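Molybdopterin molybdotransferase (Pyrococcus horikoshii, PDB 1UZ5) probably inserts molybdate into adenylyl-molybdopterin, releasing AMP and yielding Mo-molybdopterin, the late magnesium-dependent step of molybdenum cofactor biosynthesis. Local coordinates at residues R347-V352 with F378-E383; C307-T312 with T397-W402. All coordinates share one frame; numbering follows the deposited sequence.

In the fold
Both contacts lie in the later part of the chain, their centres about 13 Å apart. Contact 2 sets helix 304-322, whose segment belongs to the probable molybdopterin-binding region, against the end of strand 391-398 in the C-terminal region (domain IV). Contact 1 is nested inside the loop that contact 2 closes, and pairs strands 347-354 and 377-381 of the C-terminal sheet. In that sheet strand 377-381 is also the antiparallel neighbour of strand 391-398. The two contacts meet at Phe-378, whose ring packs on both Phe-399 and Thr-312, while Phe-349 reaches Thr-309. The strand pair of contact 1 and the chain end of contact 2 thus join the C-terminal sheet to one helix of the preceding domain.

Contact 1 (R347-V352 with F378-E383)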
# COMPACT_ATOMS: atom_id res chain seq x y z
N ARG A 347 20.33 1.47 -24.52
CA ARG A 347 19.01 1.40 -23.90
C ARG A 347 18.83 2.62 -23.01
O ARG A 347 19.60 2.82 -22.07
CB ARG A 347 18.91 0.12 -23.06
CG ARG A 347 17.51 -0.21 -22.57
CD ARG A 347 17.53 -1.50 -21.75
NE ARG A 347 16.19 -2.02 -21.52
CZ ARG A 347 15.37 -2.45 -22.47
NH1 ARG A 347 15.76 -2.43 -23.74
NH2 ARG A 347 14.17 -2.91 -22.16
N GLN A 348 17.83 3.45 -23.30
CA GLN A 348 17.62 4.65 -22.50
C GLN A 348 16.21 4.82 -21.96
O GLN A 348 15.24 4.33 -22.53
CB GLN A 348 17.97 5.90 -23.32
CG GLN A 348 17.02 6.20 -24.45
CD GLN A 348 17.26 7.56 -25.06
OE1 GLN A 348 18.36 7.85 -25.55
NE2 GLN A 348 16.24 8.41 -25.05
N PHE A 349 16.11 5.53 -20.83
CA PHE A 349 14.84 5.79 -20.19
C PHE A 349 14.58 7.30 -20.21
O PHE A 349 15.27 8.07 -19.54
CB PHE A 349 14.85 5.27 -18.75
CG PHE A 349 15.06 3.80 -18.65
CD1 PHE A 349 16.32 3.24 -18.85
CD2 PHE A 349 13.99 2.95 -18.38
CE1 PHE A 349 16.52 1.87 -18.79
CE2 PHE A 349 14.18 1.56 -18.32
CZ PHE A 349 15.44 1.02 -18.53
N LEU A 350 13.58 7.69 -20.98
CA LEU A 350 13.22 9.09 -21.15
C LEU A 350 12.22 9.62 -20.13
O LEU A 350 11.09 9.13 -20.03
CB LEU A 350 12.66 9.31 -22.55
CG LEU A 350 12.07 10.68 -22.87
CD1 LEU A 350 13.18 11.72 -22.86
CD2 LEU A 350 11.37 10.65 -24.22
N PRO A 351 12.61 10.64 -19.35
CA PRO A 351 11.71 11.22 -18.35
C PRO A 351 10.59 11.93 -19.11
O PRO A 351 10.86 12.64 -20.08
CB PRO A 351 12.60 12.20 -17.60
CG PRO A 351 13.96 11.59 -17.73
CD PRO A 351 13.98 11.17 -19.17
N VAL A 352 9.35 11.75 -18.68
CA VAL A 352 8.24 12.41 -19.35
C VAL A 352 7.27 13.04 -18.36
O VAL A 352 7.24 12.68 -17.18
CB VAL A 352 7.43 11.42 -20.22
CG1 VAL A 352 8.35 10.72 -21.21
CG2 VAL A 352 6.72 10.40 -19.34
N PHE A 378 8.80 7.63 -16.61
CA PHE A 378 9.72 7.47 -17.72
C PHE A 378 9.25 6.45 -18.74
O PHE A 378 8.47 5.54 -18.42
CB PHE A 378 11.11 7.08 -17.20
CG PHE A 378 11.16 5.77 -16.46
CD1 PHE A 378 11.03 4.56 -17.15
CD2 PHE A 378 11.34 5.74 -15.08
CE1 PHE A 378 11.08 3.34 -16.47
CE2 PHE A 378 11.39 4.53 -14.40
CZ PHE A 378 11.26 3.33 -15.09
N VAL A 379 9.73 6.61 -19.96
CA VAL A 379 9.41 5.70 -21.05
C VAL A 379 10.72 5.02 -21.44
O VAL A 379 11.72 5.69 -21.69
CB VAL A 379 8.86 6.47 -22.27
CG1 VAL A 379 8.65 5.52 -23.43
CG2 VAL A 379 7.55 7.15 -21.90
N GLU A 380 10.71 3.70 -21.48
CA GLU A 380 11.91 2.93 -21.83
C GLU A 380 12.03 2.69 -23.33
O GLU A 380 11.13 2.12 -23.95
CB GLU A 380 11.88 1.58 -21.09
CG GLU A 380 12.95 0.58 -21.50
CD GLU A 380 12.76 -0.77 -20.84
OE1 GLU A 380 11.68 -1.38 -21.00
OE2 GLU A 380 13.70 -1.23 -20.15
N ILE A 381 13.13 3.15 -23.90
CA ILE A 381 13.40 3.01 -25.34
C ILE A 381 14.50 1.96 -25.52
O ILE A 381 15.64 2.18 -25.11
CB ILE A 381 13.88 4.33 -25.93
CG1 ILE A 381 12.99 5.47 -25.41
CG2 ILE A 381 13.82 4.26 -27.45
CD1 ILE A 381 13.37 6.84 -25.94
N PRO A 382 14.17 0.83 -26.15
CA PRO A 382 15.05 -0.32 -26.43
C PRO A 382 16.48 -0.01 -26.85
O PRO A 382 16.75 0.99 -27.52
CB PRO A 382 14.28 -1.10 -27.49
CG PRO A 382 12.85 -0.84 -27.10
CD PRO A 382 12.88 0.65 -26.85
N GLU A 383 17.39 -0.90 -26.46
CA GLU A 383 18.81 -0.73 -26.76
C GLU A 383 19.03 -0.51 -28.25
O GLU A 383 20.08 -0.02 -28.67
CB GLU A 383 19.63 -1.96 -26.34
CG GLU A 383 18.98 -2.91 -25.33
CD GLU A 383 17.93 -3.81 -25.95
OE1 GLU A 383 16.77 -3.36 -26.17
OE2 GLU A 383 18.26 -4.99 -26.23
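Phe-349 and Phe-378 meet on one face of an antiparallel strand pair in the C-terminal sheet of the MoeA fold. Their rings form an offset edge-to-face pair, centroids 5.4 Å apart and planes at 87°, the edge of Phe-349 turned to the face of Phe-378; Phe-349 CD2 comes within 3.5 Å of Phe-378 CE1. This is the tightly packed part: Thr-309 and Leu-313 of helix 304-322 touch both rings. On the other face, with Gln-348, Leu-350 and Ile-381, lies Val-379, whose CG2 meets CG1 of Val-352 at 3.7 Å, the two side chains crossing at about a right angle and the CB of Val-352 pointing toward the partner strand; Val-394 and Val-396 continue this layer. Two backbone hydrogen bonds each join Gln-348 to Ile-381 and Leu-350 to Val-379. Toward the looser end, at exposed Pro-382 and Glu-383, charge takes over. The extended Arg-347 chain, CG opposite the backbone N (chi1 -169°), carries its guanidinium between two carboxylates, a salt-bridge network. Glu-380 crosses it obliquely, CG over one face; its OE2 makes a salt bridge to Arg-347 NH2, whose position is less certain. Glu-383 lies alongside, its OE1 reaching Arg-347 NH1 at the guanidinium edge, 2.8 Å away.

Contact 2 (C307-T312 with T397-W402); sequences CLTNFT and TLFKGW
Leu-308 lies over one face of the Phe-399 ring, the aromatic side chain at the centre of this contact between helix 304-322 and the chain leaving strand 391-398. From CB, which points toward the strand end, the leucine side chain swings CG away from its own backbone N (chi1 -179°) and over the aromatic ring. CG sits 3.6 Å from the ring centroid and 8° off the normal, a CH-pi contact almost exactly above the centre. Beyond CG the two methyls part: CD1 stays over the CG-CD1 side of the ring, 4.1 Å from Phe-399 CD1, while CD2, above the same face, comes closer over the CD2-CE2 side, 3.4 Å from Phe-399 CD2. Two hydroxyls approach the ring edge near its plane. Thr-312 OG1 is 3.4 Å from Phe-399 CD1, and Thr-309 OG1 is 3.7 Å from Phe-399 CZ. Both have polar partners within the helix: Thr-309 OG1 bonds to Thr-305 O, and Thr-312 OG1 donates to Leu-308 O at 2.9 Å. That carbonyl also accepts a bond from Thr-312 N, the two donors arriving from opposite faces of its plane. An alanine in place of Phe-399 would remove the ring, and Leu-308 CG and both its methyls would probably lose their flat support, leaving a gap between the leucine and the two threonine hydroxyls. Thr-397 adds a looser contact, its CG2 4.3 Å from Thr-312 CG2. The backbone turns at Phe-399, placing its ring against the helix from the centre of an inverse gamma turn just after the last strand of the C-terminal domain.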
# COMPACT_ATOMS: atom_id res chain seq x y z
N CYS A 307 18.57 10.30 -11.02
CA CYS A 307 18.62 9.69 -9.69
C CYS A 307 17.26 9.05 -9.44
O CYS A 307 17.16 7.92 -8.96
CB CYS A 307 18.88 10.77 -8.64
SG CYS A 307 18.88 10.20 -6.93
N LEU A 308 16.21 9.79 -9.79
CA LEU A 308 14.84 9.33 -9.60
C LEU A 308 14.57 8.09 -10.45
O LEU A 308 13.98 7.12 -9.99
CB LEU A 308 13.87 10.45 -9.98
CG LEU A 308 12.37 10.19 -9.83
CD1 LEU A 308 12.06 9.70 -8.42
CD2 LEU A 308 11.61 11.47 -10.15
N THR A 309 15.01 8.14 -11.71
CA THR A 309 14.82 7.02 -12.62
C THR A 309 15.55 5.78 -12.14
O THR A 309 14.96 4.70 -12.08
CB THR A 309 15.31 7.38 -14.04
OG1 THR A 309 14.40 8.31 -14.62
CG2 THR A 309 15.38 6.13 -14.91
N ASN A 310 16.82 5.92 -11.78
CA ASN A 310 17.59 4.78 -11.32
C ASN A 310 17.09 4.26 -9.97
O ASN A 310 17.16 3.07 -9.69
CB ASN A 310 19.07 5.13 -11.23
CG ASN A 310 19.75 5.16 -12.59
OD1 ASN A 310 19.27 5.81 -13.52
ND2 ASN A 310 20.87 4.46 -12.70
N PHE A 311 16.60 5.17 -9.14
CA PHE A 311 16.06 4.81 -7.83
C PHE A 311 14.89 3.86 -8.05
O PHE A 311 14.81 2.78 -7.46
CB PHE A 311 15.59 6.07 -7.10
CG PHE A 311 14.74 5.79 -5.88
CD1 PHE A 311 15.30 5.28 -4.72
CD2 PHE A 311 13.38 6.07 -5.89
CE1 PHE A 311 14.52 5.06 -3.58
CE2 PHE A 311 12.59 5.85 -4.76
CZ PHE A 311 13.17 5.34 -3.61
N THR A 312 13.98 4.27 -8.93
CA THR A 312 12.79 3.51 -9.26
C THR A 312 13.11 2.14 -9.85
O THR A 312 12.49 1.13 -9.49
CB THR A 312 11.92 4.28 -10.25
OG1 THR A 312 11.54 5.53 -9.65
CG2 THR A 312 10.67 3.49 -10.61
N THR A 397 6.23 4.16 -16.85
CA THR A 397 6.35 3.74 -15.46
C THR A 397 6.35 5.03 -14.65
O THR A 397 7.26 5.85 -14.79
CB THR A 397 7.67 2.98 -15.20
OG1 THR A 397 7.67 1.75 -15.93
CG2 THR A 397 7.83 2.69 -13.71
N LEU A 398 5.32 5.22 -13.84
CA LEU A 398 5.20 6.43 -13.04
C LEU A 398 6.06 6.42 -11.79
O LEU A 398 6.39 5.37 -11.25
CB LEU A 398 3.74 6.66 -12.66
CG LEU A 398 2.82 7.20 -13.76
CD1 LEU A 398 2.84 6.28 -14.96
CD2 LEU A 398 1.41 7.34 -13.21
N PHE A 399 6.43 7.61 -11.34
CA PHE A 399 7.24 7.75 -10.15
C PHE A 399 6.32 7.79 -8.94
O PHE A 399 6.15 8.82 -8.29
CB PHE A 399 8.06 9.04 -10.21
CG PHE A 399 9.09 9.05 -11.30
CD1 PHE A 399 9.97 7.98 -11.45
CD2 PHE A 399 9.20 10.13 -12.16
CE1 PHE A 399 10.94 7.99 -12.45
CE2 PHE A 399 10.17 10.15 -13.17
CZ PHE A 399 11.04 9.08 -13.31
N LYS A 400 5.72 6.64 -8.64
CA LYS A 400 4.80 6.51 -7.51
C LYS A 400 3.74 7.61 -7.57
O LYS A 400 3.05 7.76 -8.57
CB LYS A 400 5.58 6.57 -6.20
CG LYS A 400 4.74 6.42 -4.94
CD LYS A 400 5.58 6.05 -3.73
CE LYS A 400 6.85 6.89 -3.65
NZ LYS A 400 6.54 8.35 -3.73
N GLY A 401 3.62 8.38 -6.49
CA GLY A 401 2.63 9.45 -6.47
C GLY A 401 2.73 10.34 -5.25
O GLY A 401 3.43 10.02 -4.29
N TRP A 402 2.03 11.47 -5.32
CA TRP A 402 1.99 12.48 -4.26
C TRP A 402 3.33 12.77 -3.60
O TRP A 402 4.35 12.17 -3.99
CB TRP A 402 0.95 12.10 -3.19
CG TRP A 402 1.47 11.25 -2.06
CD1 TRP A 402 1.67 9.90 -2.06
CD2 TRP A 402 1.86 11.71 -0.76
NE1 TRP A 402 2.15 9.49 -0.84
CE2 TRP A 402 2.28 10.58 -0.03
CE3 TRP A 402 1.89 12.97 -0.15
CZ2 TRP A 402 2.73 10.68 1.30
CZ3 TRP A 402 2.34 13.07 1.17
CH2 TRP A 402 2.76 11.92 1.88
OXT TRP A 402 3.34 13.62 -2.68